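Local coordinates for protein beta-glucosidase (Saccharopolyspora erythraea D, PDB 5M6G) that probably hydrolyses terminal, non-reducing beta-D-glucosyl residues to release beta-D-glucose, as a magnesium-binding, two-domain enzyme of glycosyl hydrolase family 3, at residues A[37-41]-A[53-57]; A[47-51]-A[378-384]; A[105-109]-A[386-390]; A[208-212]-A[265-271]. All coordinates share one frame; numbering follows the deposited sequence.

Contact 1 (A[37-41]-A[53-57])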
loop_
_atom_site.group_PDB
_atom_site.type_symbol
_atom_site.label_atom_id
_atom_site.label_comp_id
_atom_site.label_asym_id
_atom_site.label_seq_id
_atom_site.Cartn_x
_atom_site.Cartn_y
_atom_site.Cartn_z
ATOM N N ARG A 37 39.151 -8.384 9.123
ATOM C CA ARG A 37 39.451 -9.646 9.791
ATOM C C ARG A 37 38.318 -10.248 10.638
ATOM O O ARG A 37 38.270 -11.463 10.758
ATOM C CB ARG A 37 40.700 -9.511 10.671
ATOM C CG ARG A 37 42.012 -9.388 9.881
ATOM C CD ARG A 37 42.643 -10.749 9.565
ATOM N NE ARG A 37 42.525 -11.702 10.668
ATOM C CZ ARG A 37 42.564 -13.025 10.523
ATOM N NH1 ARG A 37 42.444 -13.815 11.582
ATOM N NH2 ARG A 37 42.719 -13.558 9.316
ATOM N N PRO A 38 37.435 -9.451 11.252
ATOM C CA PRO A 38 36.267 -10.073 11.889
ATOM C C PRO A 38 35.467 -10.822 10.838
ATOM O O PRO A 38 35.299 -10.353 9.709
ATOM C CB PRO A 38 35.490 -8.887 12.475
ATOM C CG PRO A 38 36.518 -7.849 12.685
ATOM C CD PRO A 38 37.468 -8.000 11.525
ATOM N N ALA A 39 35.011 -12.019 11.202
ATOM C CA ALA A 39 34.370 -12.882 10.220
ATOM C C ALA A 39 33.121 -12.237 9.636
ATOM O O ALA A 39 32.750 -12.532 8.493
ATOM C CB ALA A 39 34.026 -14.228 10.850
ATOM N N TYR A 40 32.457 -11.357 10.392
ATOM C CA TYR A 40 31.255 -10.735 9.841
ATOM C C TYR A 40 31.589 -9.802 8.688
ATOM O O TYR A 40 30.702 -9.477 7.889
ATOM C CB TYR A 40 30.458 -10.016 10.947
ATOM C CG TYR A 40 30.921 -8.633 11.411
ATOM C CD1 TYR A 40 31.818 -8.483 12.477
ATOM C CD2 TYR A 40 30.403 -7.473 10.831
ATOM C CE1 TYR A 40 32.217 -7.209 12.917
ATOM C CE2 TYR A 40 30.795 -6.202 11.262
ATOM C CZ TYR A 40 31.690 -6.074 12.304
ATOM O OH TYR A 40 32.055 -4.812 12.718
ATOM N N ARG A 41 32.853 -9.393 8.567
ATOM C CA ARG A 41 33.319 -8.590 7.444
ATOM C C ARG A 41 33.724 -9.428 6.240
ATOM O O ARG A 41 34.118 -8.861 5.217
ATOM C CB ARG A 41 34.508 -7.717 7.874
ATOM C CG ARG A 41 34.143 -6.583 8.813
ATOM C CD ARG A 41 33.269 -5.567 8.097
ATOM N NE ARG A 41 32.928 -4.410 8.924
ATOM C CZ ARG A 41 31.903 -3.605 8.662
ATOM N NH1 ARG A 41 31.131 -3.846 7.610
ATOM N NH2 ARG A 41 31.644 -2.570 9.449
ATOM N N ASP A 53 29.020 -14.035 14.242
ATOM C CA ASP A 53 30.236 -13.321 14.617
ATOM C C ASP A 53 29.928 -11.896 15.057
ATOM O O ASP A 53 30.463 -11.418 16.063
ATOM C CB ASP A 53 31.220 -13.311 13.453
ATOM C CG ASP A 53 32.496 -12.611 13.804
ATOM O OD1 ASP A 53 33.284 -13.205 14.564
ATOM O OD2 ASP A 53 32.692 -11.464 13.353
ATOM N N LEU A 54 29.075 -11.195 14.299
ATOM C CA LEU A 54 28.692 -9.837 14.667
ATOM C C LEU A 54 28.015 -9.807 16.033
ATOM O O LEU A 54 28.391 -9.019 16.904
ATOM C CB LEU A 54 27.768 -9.247 13.594
ATOM C CG LEU A 54 27.243 -7.826 13.805
ATOM C CD1 LEU A 54 28.383 -6.834 14.045
ATOM C CD2 LEU A 54 26.377 -7.394 12.606
ATOM N N MET A 55 27.006 -10.661 16.242
ATOM C CA MET A 55 26.323 -10.649 17.529
ATOM C C MET A 55 27.266 -10.993 18.674
ATOM O O MET A 55 27.116 -10.455 19.776
ATOM C CB MET A 55 25.131 -11.598 17.505
ATOM C CG MET A 55 24.000 -11.049 16.646
ATOM S SD MET A 55 22.550 -12.096 16.565
ATOM C CE MET A 55 22.062 -12.135 18.295
ATOM N N ALA A 56 28.247 -11.863 18.436
ATOM C CA ALA A 56 29.210 -12.169 19.494
ATOM C C ALA A 56 29.950 -10.920 19.948
ATOM O O ALA A 56 30.365 -10.831 21.110
ATOM C CB ALA A 56 30.205 -13.228 19.017
ATOM N N ARG A 57 30.101 -9.936 19.056
ATOM C CA ARG A 57 30.817 -8.699 19.351
ATOM C C ARG A 57 29.921 -7.580 19.874
ATOM O O ARG A 57 30.442 -6.542 20.301
ATOM C CB ARG A 57 31.551 -8.213 18.094
ATOM C CG ARG A 57 32.497 -9.250 17.517
ATOM C CD ARG A 57 32.958 -8.890 16.124
ATOM N NE ARG A 57 33.725 -9.978 15.532
ATOM C CZ ARG A 57 35.026 -10.164 15.728
ATOM N NH1 ARG A 57 35.704 -9.324 16.499
ATOM N NH2 ARG A 57 35.647 -11.184 15.153
#
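Two first torsions set up the meeting of Tyr-40 and Asp-53: the tyrosine CG sits between its own backbone N and carbonyl carbon (chi1 79°), while the aspartate CG lies anti to its backbone N (chi1 -179°), so that the carboxylate reaches the edge of the ring. The motif is a short 3-10 turn, 39-41, leaning on the C-terminal half of helix 47-57, to which the same stretch of chain leads. Asp-53 suits this place because its OD2 serves both sides of the contact. It accepts the backbone N of Tyr-40 at 3.0 Å from one face of the carboxylate plane, and Arg-57 NE, one helical turn on, at 2.8 Å from the opposite face. Arg-57 grips side-on, its NH2 reaching the syn lone pair of Asp-53 OD1 at 3.2 Å. That paired salt bridge holds the guanidinium steady, and Pro-38, a rigid apolar ring, lays its CB over the middle of one guanidinium face, 3.5 Å from CZ of Arg-57. The aromatic ring of Tyr-40 is buried, and its hydroxyl is satisfied by the carbonyl O of Leu-120. A branched aliphatic residue suits the ring face opposite Arg-41 CG: in a CH-pi contact, Leu-54 CD1 stands 3.7 Å from the centroid of the Tyr-40 ring, only 9° off the ring normal.

Contact 2 (A[47-51]-A[378-384])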
loop_
_atom_site.group_PDB
_atom_site.type_symbol
_atom_site.label_atom_id
_atom_site.label_comp_id
_atom_site.label_asym_id
_atom_site.label_seq_id
_atom_site.Cartn_x
_atom_site.Cartn_y
_atom_site.Cartn_z
ATOM N N VAL A 47 25.711 -16.332 5.530
ATOM C CA VAL A 47 25.060 -15.299 6.338
ATOM C C VAL A 47 24.948 -15.689 7.812
ATOM O O VAL A 47 25.328 -14.877 8.668
ATOM C CB VAL A 47 23.705 -14.918 5.720
ATOM C CG1 VAL A 47 22.881 -14.093 6.712
ATOM C CG2 VAL A 47 23.926 -14.146 4.410
ATOM N N PRO A 48 24.448 -16.880 8.175
ATOM C CA PRO A 48 24.333 -17.192 9.612
ATOM C C PRO A 48 25.660 -17.128 10.361
ATOM O O PRO A 48 25.667 -16.752 11.541
ATOM C CB PRO A 48 23.749 -18.614 9.620
ATOM C CG PRO A 48 23.095 -18.780 8.325
ATOM C CD PRO A 48 23.930 -17.985 7.346
ATOM N N ASP A 49 26.780 -17.471 9.712
ATOM C CA ASP A 49 28.088 -17.346 10.366
ATOM C C ASP A 49 28.487 -15.886 10.547
ATOM O O ASP A 49 29.127 -15.528 11.547
ATOM C CB ASP A 49 29.159 -18.084 9.564
ATOM C CG ASP A 49 28.872 -19.568 9.427
ATOM O OD1 ASP A 49 28.128 -20.117 10.268
ATOM O OD2 ASP A 49 29.389 -20.185 8.473
ATOM N N ARG A 50 28.143 -15.034 9.574
ATOM C CA ARG A 50 28.389 -13.602 9.714
ATOM C C ARG A 50 27.544 -13.010 10.834
ATOM O O ARG A 50 28.035 -12.198 11.628
ATOM C CB ARG A 50 28.097 -12.887 8.387
ATOM C CG ARG A 50 28.962 -13.379 7.219
ATOM C CD ARG A 50 28.712 -12.564 5.938
ATOM N NE ARG A 50 29.264 -11.212 6.016
ATOM C CZ ARG A 50 29.135 -10.305 5.048
ATOM N NH1 ARG A 50 28.466 -10.609 3.939
ATOM N NH2 ARG A 50 29.667 -9.097 5.187
ATOM N N VAL A 51 26.268 -13.399 10.900
ATOM C CA VAL A 51 25.395 -12.969 11.987
ATOM C C VAL A 51 25.956 -13.407 13.339
ATOM O O VAL A 51 26.020 -12.621 14.288
ATOM C CB VAL A 51 23.976 -13.516 11.766
ATOM C CG1 VAL A 51 23.141 -13.294 13.008
ATOM C CG2 VAL A 51 23.336 -12.834 10.538
ATOM N N PHE A 378 22.274 -8.573 6.148
ATOM C CA PHE A 378 23.289 -9.283 5.365
ATOM C C PHE A 378 22.731 -9.770 4.035
ATOM O O PHE A 378 23.396 -9.661 2.997
ATOM C CB PHE A 378 23.849 -10.469 6.147
ATOM C CG PHE A 378 24.843 -10.079 7.201
ATOM C CD1 PHE A 378 26.135 -9.711 6.851
ATOM C CD2 PHE A 378 24.486 -10.092 8.541
ATOM C CE1 PHE A 378 27.059 -9.342 7.829
ATOM C CE2 PHE A 378 25.399 -9.739 9.521
ATOM C CZ PHE A 378 26.691 -9.351 9.157
ATOM N N GLU A 379 21.523 -10.329 4.048
ATOM C CA GLU A 379 20.933 -10.825 2.812
ATOM C C GLU A 379 20.732 -9.695 1.816
ATOM O O GLU A 379 20.955 -9.871 0.616
ATOM C CB GLU A 379 19.605 -11.535 3.106
ATOM C CG GLU A 379 19.790 -12.882 3.821
ATOM C CD GLU A 379 18.483 -13.485 4.328
ATOM O OE1 GLU A 379 17.505 -12.733 4.548
ATOM O OE2 GLU A 379 18.439 -14.716 4.533
ATOM N N LEU A 380 20.350 -8.518 2.301
ATOM C CA LEU A 380 20.152 -7.379 1.411
ATOM C C LEU A 380 21.455 -6.847 0.841
ATOM O O LEU A 380 21.409 -5.950 -0.001
ATOM C CB LEU A 380 19.418 -6.258 2.151
ATOM C CG LEU A 380 17.910 -6.475 2.240
ATOM C CD1 LEU A 380 17.304 -5.557 3.279
ATOM C CD2 LEU A 380 17.276 -6.228 0.869
ATOM N N GLY A 381 22.600 -7.369 1.282
ATOM C CA GLY A 381 23.878 -6.926 0.772
ATOM C C GLY A 381 24.359 -5.616 1.342
ATOM O O GLY A 381 25.304 -5.038 0.804
ATOM N N LEU A 382 23.761 -5.152 2.445
ATOM C CA LEU A 382 24.067 -3.824 2.975
ATOM C C LEU A 382 25.484 -3.729 3.518
ATOM O O LEU A 382 26.047 -2.627 3.576
ATOM C CB LEU A 382 23.067 -3.455 4.074
ATOM C CG LEU A 382 21.647 -3.185 3.564
ATOM C CD1 LEU A 382 20.682 -2.951 4.732
ATOM C CD2 LEU A 382 21.642 -1.994 2.615
ATOM N N PHE A 383 26.067 -4.849 3.950
ATOM C CA PHE A 383 27.434 -4.811 4.454
ATOM C C PHE A 383 28.454 -4.714 3.327
ATOM O O PHE A 383 29.618 -4.389 3.585
ATOM C CB PHE A 383 27.732 -6.053 5.311
ATOM C CG PHE A 383 27.085 -6.040 6.673
ATOM C CD1 PHE A 383 25.752 -6.397 6.835
ATOM C CD2 PHE A 383 27.821 -5.697 7.799
ATOM C CE1 PHE A 383 25.161 -6.404 8.096
ATOM C CE2 PHE A 383 27.238 -5.700 9.062
ATOM C CZ PHE A 383 25.912 -6.050 9.215
ATOM N N GLU A 384 28.047 -4.999 2.093
ATOM C CA GLU A 384 28.897 -4.888 0.914
ATOM C C GLU A 384 28.582 -3.653 0.081
ATOM O O GLU A 384 29.504 -2.994 -0.408
ATOM C CB GLU A 384 28.750 -6.140 0.036
ATOM C CG GLU A 384 29.569 -7.343 0.501
ATOM C CD GLU A 384 29.116 -7.883 1.844
ATOM O OE1 GLU A 384 27.988 -8.414 1.947
ATOM O OE2 GLU A 384 29.892 -7.766 2.810
#
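Arg-50 and Glu-384 supply the charged part of this contact. The arginine approaches end-on, NH1 giving a nearly straight bond (171°) to Glu-384 OE1 at 3.0 Å and NH2 one to OE2 of the same glutamate at 2.7 Å. The two oxygens are used differently: OE2 offers its syn lone pair, whereas OE1 is met from above the carboxylate plane. Arg-50 NH2 also binds the carbonyl O of Tyr-40, so this buried group ties three pieces of chain together. Its reach depends on a bend at chi3 (72°), which folds the chain over Phe-378. A leucine in its place would probably leave the Glu-384 carboxylate without its positive mate and the Tyr-40 carbonyl without this donor.

Aromatic and apolar contacts form the second group. Phe-378 is layered between unlike neighbours: Arg-50 CB lies over one face, 3.9 Å from the ring centroid in a CH-pi contact, and Phe-383 CE1 lies over the centre of the other. The guanidinium in turn has Phe-378 CD1 over its middle, though the two planes are far from parallel. Beta-branched valines fill the flanks, Val-51 CG2 meeting Phe-378 CD2 at 3.6 Å and Val-47 CG1 meeting Phe-378 CB at 3.8 Å.

Gly-381, with positive phi, closes a Schellman motif as the chain leaves helix 363-379, and the trailing loop brings Glu-384 back to Arg-50. Helix 47-57 packs against the last turn of helix 363-379, while the loop carries Leu-380 and Leu-382 onto Ile-125 of strand 125-128.

Contact 3 (A[105-109]-A[386-390])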
loop_
_atom_site.group_PDB
_atom_site.type_symbol
_atom_site.label_atom_id
_atom_site.label_comp_id
_atom_site.label_asym_id
_atom_site.label_seq_id
_atom_site.Cartn_x
_atom_site.Cartn_y
_atom_site.Cartn_z
ATOM N N ALA A 105 17.941 9.967 -2.626
ATOM C CA ALA A 105 19.173 9.184 -2.587
ATOM C C ALA A 105 20.229 9.867 -1.725
ATOM O O ALA A 105 20.938 9.201 -0.957
ATOM C CB ALA A 105 19.702 8.945 -3.999
ATOM N N ASP A 106 20.343 11.196 -1.832
ATOM C CA ASP A 106 21.272 11.938 -0.984
ATOM C C ASP A 106 20.925 11.767 0.489
ATOM O O ASP A 106 21.807 11.540 1.326
ATOM C CB ASP A 106 21.260 13.420 -1.357
ATOM C CG ASP A 106 21.871 13.684 -2.704
ATOM O OD1 ASP A 106 22.539 12.777 -3.251
ATOM O OD2 ASP A 106 21.681 14.810 -3.218
ATOM N N MET A 107 19.640 11.892 0.826
ATOM C CA MET A 107 19.223 11.739 2.213
ATOM C C MET A 107 19.584 10.355 2.736
ATOM O O MET A 107 20.147 10.216 3.829
ATOM C CB MET A 107 17.717 11.973 2.336
ATOM C CG MET A 107 17.183 11.842 3.771
ATOM S SD MET A 107 15.388 11.981 3.776
ATOM C CE MET A 107 14.922 10.422 3.033
ATOM N N TYR A 108 19.268 9.319 1.955
ATOM C CA TYR A 108 19.595 7.952 2.344
ATOM C C TYR A 108 21.094 7.790 2.592
ATOM O O TYR A 108 21.508 7.272 3.634
ATOM C CB TYR A 108 19.118 6.976 1.270
ATOM C CG TYR A 108 19.481 5.551 1.602
ATOM C CD1 TYR A 108 18.611 4.745 2.332
ATOM C CD2 TYR A 108 20.716 5.025 1.232
ATOM C CE1 TYR A 108 18.959 3.438 2.659
ATOM C CE2 TYR A 108 21.071 3.743 1.560
ATOM C CZ TYR A 108 20.190 2.949 2.268
ATOM O OH TYR A 108 20.552 1.667 2.583
ATOM N N ASP A 109 21.925 8.218 1.631
ATOM C CA ASP A 109 23.371 8.071 1.780
ATOM C C ASP A 109 23.894 8.829 2.986
ATOM O O ASP A 109 24.877 8.406 3.611
ATOM C CB ASP A 109 24.087 8.556 0.518
ATOM C CG ASP A 109 23.939 7.600 -0.636
ATOM O OD1 ASP A 109 23.424 6.485 -0.420
ATOM O OD2 ASP A 109 24.351 7.957 -1.757
ATOM N N PRO A 386 26.275 -0.500 0.694
ATOM C CA PRO A 386 25.335 0.213 1.570
ATOM C C PRO A 386 24.635 1.417 0.948
ATOM O O PRO A 386 23.658 1.899 1.535
ATOM C CB PRO A 386 26.232 0.656 2.733
ATOM C CG PRO A 386 27.573 0.770 2.130
ATOM C CD PRO A 386 27.663 -0.367 1.165
ATOM N N PHE A 387 25.087 1.927 -0.192
ATOM C CA PHE A 387 24.643 3.230 -0.664
ATOM C C PHE A 387 23.644 3.109 -1.810
ATOM O O PHE A 387 23.444 2.049 -2.406
ATOM C CB PHE A 387 25.844 4.084 -1.088
ATOM C CG PHE A 387 26.771 4.417 0.049
ATOM C CD1 PHE A 387 26.365 5.277 1.064
ATOM C CD2 PHE A 387 28.051 3.887 0.101
ATOM C CE1 PHE A 387 27.220 5.590 2.112
ATOM C CE2 PHE A 387 28.893 4.187 1.143
ATOM C CZ PHE A 387 28.479 5.036 2.155
ATOM N N ALA A 388 23.010 4.233 -2.115
ATOM C CA ALA A 388 21.999 4.253 -3.157
ATOM C C ALA A 388 22.607 3.876 -4.501
ATOM O O ALA A 388 23.727 4.270 -4.831
ATOM C CB ALA A 388 21.351 5.636 -3.232
ATOM N N GLN A 389 21.848 3.108 -5.278
ATOM C CA GLN A 389 22.256 2.652 -6.606
ATOM C C GLN A 389 21.831 3.705 -7.623
ATOM O O GLN A 389 20.775 3.617 -8.250
ATOM C CB GLN A 389 21.603 1.317 -6.920
ATOM C CG GLN A 389 22.220 0.138 -6.234
ATOM C CD GLN A 389 21.154 -0.869 -5.904
ATOM O OE1 GLN A 389 20.688 -0.979 -4.765
ATOM N NE2 GLN A 389 20.677 -1.532 -6.926
ATOM N N ARG A 390 22.669 4.722 -7.789
ATOM C CA ARG A 390 22.209 5.839 -8.604
ATOM C C ARG A 390 22.123 5.510 -10.089
ATOM O O ARG A 390 21.491 6.271 -10.829
ATOM C CB ARG A 390 23.103 7.043 -8.359
ATOM C CG ARG A 390 22.908 7.537 -6.953
ATOM C CD ARG A 390 23.895 8.575 -6.585
ATOM N NE ARG A 390 23.837 8.845 -5.157
ATOM C CZ ARG A 390 23.286 9.929 -4.634
ATOM N NH1 ARG A 390 22.739 10.846 -5.429
ATOM N NH2 ARG A 390 23.292 10.100 -3.325
HETATM O O HOH W 1 24.891 6.593 -3.834
#
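The Arg-390 guanidinium has Ala-105 CB over one face, set toward the rim, while Asp-106, Asp-109 OD2 and a water lie around its edge. Together the three charged residues form a salt-bridge network that clasps the loop following helix 363-379 to helix 101-116 of the N-terminal barrel domain. The Tyr-108 ring is met edge-on by the carbonyl O of Pro-386, and its hydroxyl bonds Asp-175, a magnesium ligand, which places the contact beside that metal site.

Both NH1 and NH2 of Arg-390 converge on a single oxygen, Asp-106 OD1, with NH2 at 2.8 Å using the anti lone pair. The same NH2 gives a second, almost straight bond (172°) to Asp-109 OD2 at 2.9 Å, arriving from above the carboxylate plane. Arginine suits the place because its flat group, with several N-H donors, can serve two acids three residues apart on one helix. With a leucine here, Asp-106 OD1 and Asp-109 OD2 would probably be left without their shared partner, and the loop would lose its salt-bridge tie to the helix. Small residues suit the close approach of the backbones, Ala-105 CB resting 3.8 Å from Ala-388 CB. Asp-109 OD1 takes the backbone N of Ala-388 on its syn lone pair at 2.8 Å, and a water donates to the carbonyl O of Ala-388 while receiving Arg-390 NE at 2.8 Å.

Contact 4 (A[208-212]-A[265-271])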
loop_
_atom_site.group_PDB
_atom_site.type_symbol
_atom_site.label_atom_id
_atom_site.label_comp_id
_atom_site.label_asym_id
_atom_site.label_seq_id
_atom_site.Cartn_x
_atom_site.Cartn_y
_atom_site.Cartn_z
ATOM N N THR A 208 0.088 -11.885 -3.718
ATOM C CA THR A 208 1.367 -11.823 -3.029
ATOM C C THR A 208 2.525 -12.002 -3.999
ATOM O O THR A 208 3.684 -11.886 -3.588
ATOM C CB THR A 208 1.445 -12.880 -1.909
ATOM O OG1 THR A 208 1.392 -14.192 -2.481
ATOM C CG2 THR A 208 0.304 -12.704 -0.922
ATOM N N SER A 209 2.236 -12.270 -5.277
ATOM C CA SER A 209 3.250 -12.139 -6.315
ATOM C C SER A 209 3.934 -10.772 -6.277
ATOM O O SER A 209 5.051 -10.635 -6.786
ATOM C CB SER A 209 2.611 -12.387 -7.683
ATOM O OG SER A 209 1.743 -11.324 -8.020
ATOM N N ALA A 210 3.295 -9.760 -5.680
ATOM C CA ALA A 210 3.975 -8.486 -5.445
ATOM C C ALA A 210 5.268 -8.683 -4.663
ATOM O O ALA A 210 6.254 -7.964 -4.885
ATOM C CB ALA A 210 3.055 -7.526 -4.695
ATOM N N VAL A 211 5.276 -9.644 -3.732
ATOM C CA VAL A 211 6.475 -9.919 -2.936
ATOM C C VAL A 211 7.609 -10.382 -3.839
ATOM O O VAL A 211 8.764 -9.945 -3.708
ATOM C CB VAL A 211 6.169 -10.975 -1.858
ATOM C CG1 VAL A 211 7.464 -11.391 -1.126
ATOM C CG2 VAL A 211 5.140 -10.451 -0.868
ATOM N N THR A 212 7.297 -11.304 -4.747
ATOM C CA THR A 212 8.311 -11.845 -5.641
ATOM C C THR A 212 8.860 -10.764 -6.558
ATOM O O THR A 212 10.059 -10.749 -6.863
ATOM C CB THR A 212 7.717 -12.997 -6.447
ATOM O OG1 THR A 212 7.169 -13.965 -5.540
ATOM C CG2 THR A 212 8.774 -13.643 -7.328
ATOM N N GLU A 265 0.998 -17.556 2.042
ATOM C CA GLU A 265 1.530 -17.449 0.686
ATOM C C GLU A 265 2.702 -16.479 0.610
ATOM O O GLU A 265 3.673 -16.724 -0.115
ATOM C CB GLU A 265 0.433 -17.005 -0.282
ATOM C CG GLU A 265 -0.300 -18.156 -0.943
ATOM C CD GLU A 265 0.608 -18.969 -1.842
ATOM O OE1 GLU A 265 0.999 -18.454 -2.913
ATOM O OE2 GLU A 265 0.935 -20.117 -1.464
ATOM N N ALA A 266 2.609 -15.344 1.303
ATOM C CA ALA A 266 3.713 -14.387 1.257
ATOM C C ALA A 266 4.966 -14.999 1.863
ATOM O O ALA A 266 6.070 -14.823 1.340
ATOM C CB ALA A 266 3.331 -13.097 1.983
ATOM N N ILE A 267 4.801 -15.762 2.946
ATOM C CA ILE A 267 5.934 -16.441 3.570
ATOM C C ILE A 267 6.528 -17.481 2.624
ATOM O O ILE A 267 7.750 -17.589 2.490
ATOM C CB ILE A 267 5.487 -17.057 4.907
ATOM C CG1 ILE A 267 5.177 -15.940 5.911
ATOM C CG2 ILE A 267 6.537 -18.025 5.453
ATOM C CD1 ILE A 267 4.412 -16.414 7.141
ATOM N N ALA A 268 5.675 -18.250 1.940
ATOM C CA ALA A 268 6.170 -19.218 0.963
ATOM C C ALA A 268 6.988 -18.551 -0.135
ATOM O O ALA A 268 7.952 -19.141 -0.640
ATOM C CB ALA A 268 5.001 -19.993 0.351
ATOM N N ARG A 269 6.626 -17.324 -0.521
ATOM C CA ARG A 269 7.399 -16.581 -1.508
ATOM C C ARG A 269 8.656 -15.957 -0.931
ATOM O O ARG A 269 9.430 -15.355 -1.688
ATOM C CB ARG A 269 6.537 -15.490 -2.147
ATOM C CG ARG A 269 5.490 -16.031 -3.082
ATOM C CD ARG A 269 4.605 -14.910 -3.606
ATOM N NE ARG A 269 3.557 -15.419 -4.481
ATOM C CZ ARG A 269 3.729 -15.653 -5.777
ATOM N NH1 ARG A 269 4.910 -15.424 -6.341
ATOM N NH2 ARG A 269 2.726 -16.113 -6.504
ATOM N N GLY A 270 8.882 -16.082 0.372
ATOM C CA GLY A 270 10.097 -15.573 0.976
ATOM C C GLY A 270 10.022 -14.156 1.488
ATOM O O GLY A 270 11.066 -13.515 1.616
ATOM N N VAL A 271 8.823 -13.650 1.795
ATOM C CA VAL A 271 8.682 -12.268 2.252
ATOM C C VAL A 271 9.638 -12.019 3.411
ATOM O O VAL A 271 9.747 -12.833 4.334
ATOM C CB VAL A 271 7.214 -11.974 2.624
ATOM C CG1 VAL A 271 6.791 -12.700 3.923
ATOM C CG2 VAL A 271 6.985 -10.479 2.725
HETATM O O HOH W 2 9.292 -15.400 -4.361
#
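Arg-269 lays its guanidinium flat over the start of helix 209-215, with Ser-209 CA above the centre of the group and 3.6 Å from CZ of the arginine. An extended chain from CG to NE carries the charge past Thr-208 on one side and Thr-212 on the other. The main grip is at the edge: Arg-269 NH1 donates to Thr-212 OG1 at 2.8 Å, close to the guanidinium plane. Arg-269 NE makes a weak bond to Thr-208 OG1 at 3.2 Å; that hydroxyl is also bonded to the carbonyl O of Ser-205. Threonine suits both positions, giving a short hydroxyl to the arginine edge. Thr-212 OG1 reaches further through a water, which donates to the carbonyl O of Arg-269.

Beside these polar contacts, the rest of the interface is apolar. With CG1 anti to the backbone N (chi1 173°), Val-211 presents that methyl to Val-271, 3.8 Å from its CB, while Val-211 CG2 lies more loosely against Ala-266 CB. Gly-270 has positive phi, at which a side chain would jam against the preceding carbonyl O.

Bonds from Gly-270 N to Ile-267 O and from Val-271 N to Ala-266 O close a Schellman motif at the end of helix 261-268, turning the chain toward strand 273-276. Here the turn is one of the helix-to-strand links of the N-terminal alpha/beta barrel, and strands 229-233 and 273-276 carry the sorbitol-pocket residues Lys-231, His-232 and Met-275.

Contacts 1 and 2 share helix 47-57 and touch each other, Leu-54 packing on Phe-383. Contact 3 continues along the loop that leaves helix 363-379, meeting contact 2 where Leu-382 packs on Tyr-108. These three are partly buried. Acid-arginine pairs span contacts 2 and 3, while in contact 1 the pair lies within the helix and receives a backbone N-H from the turn; aromatic rings are prominent in 1 and 2, an ordered water in 3. Contact 4 touches none of them; its nearest atoms lie about 7 Å from contact 2. It is the buried one, closest to the chain's centre, and there the arginine meets neutral hydroxyls beside a cluster of valines.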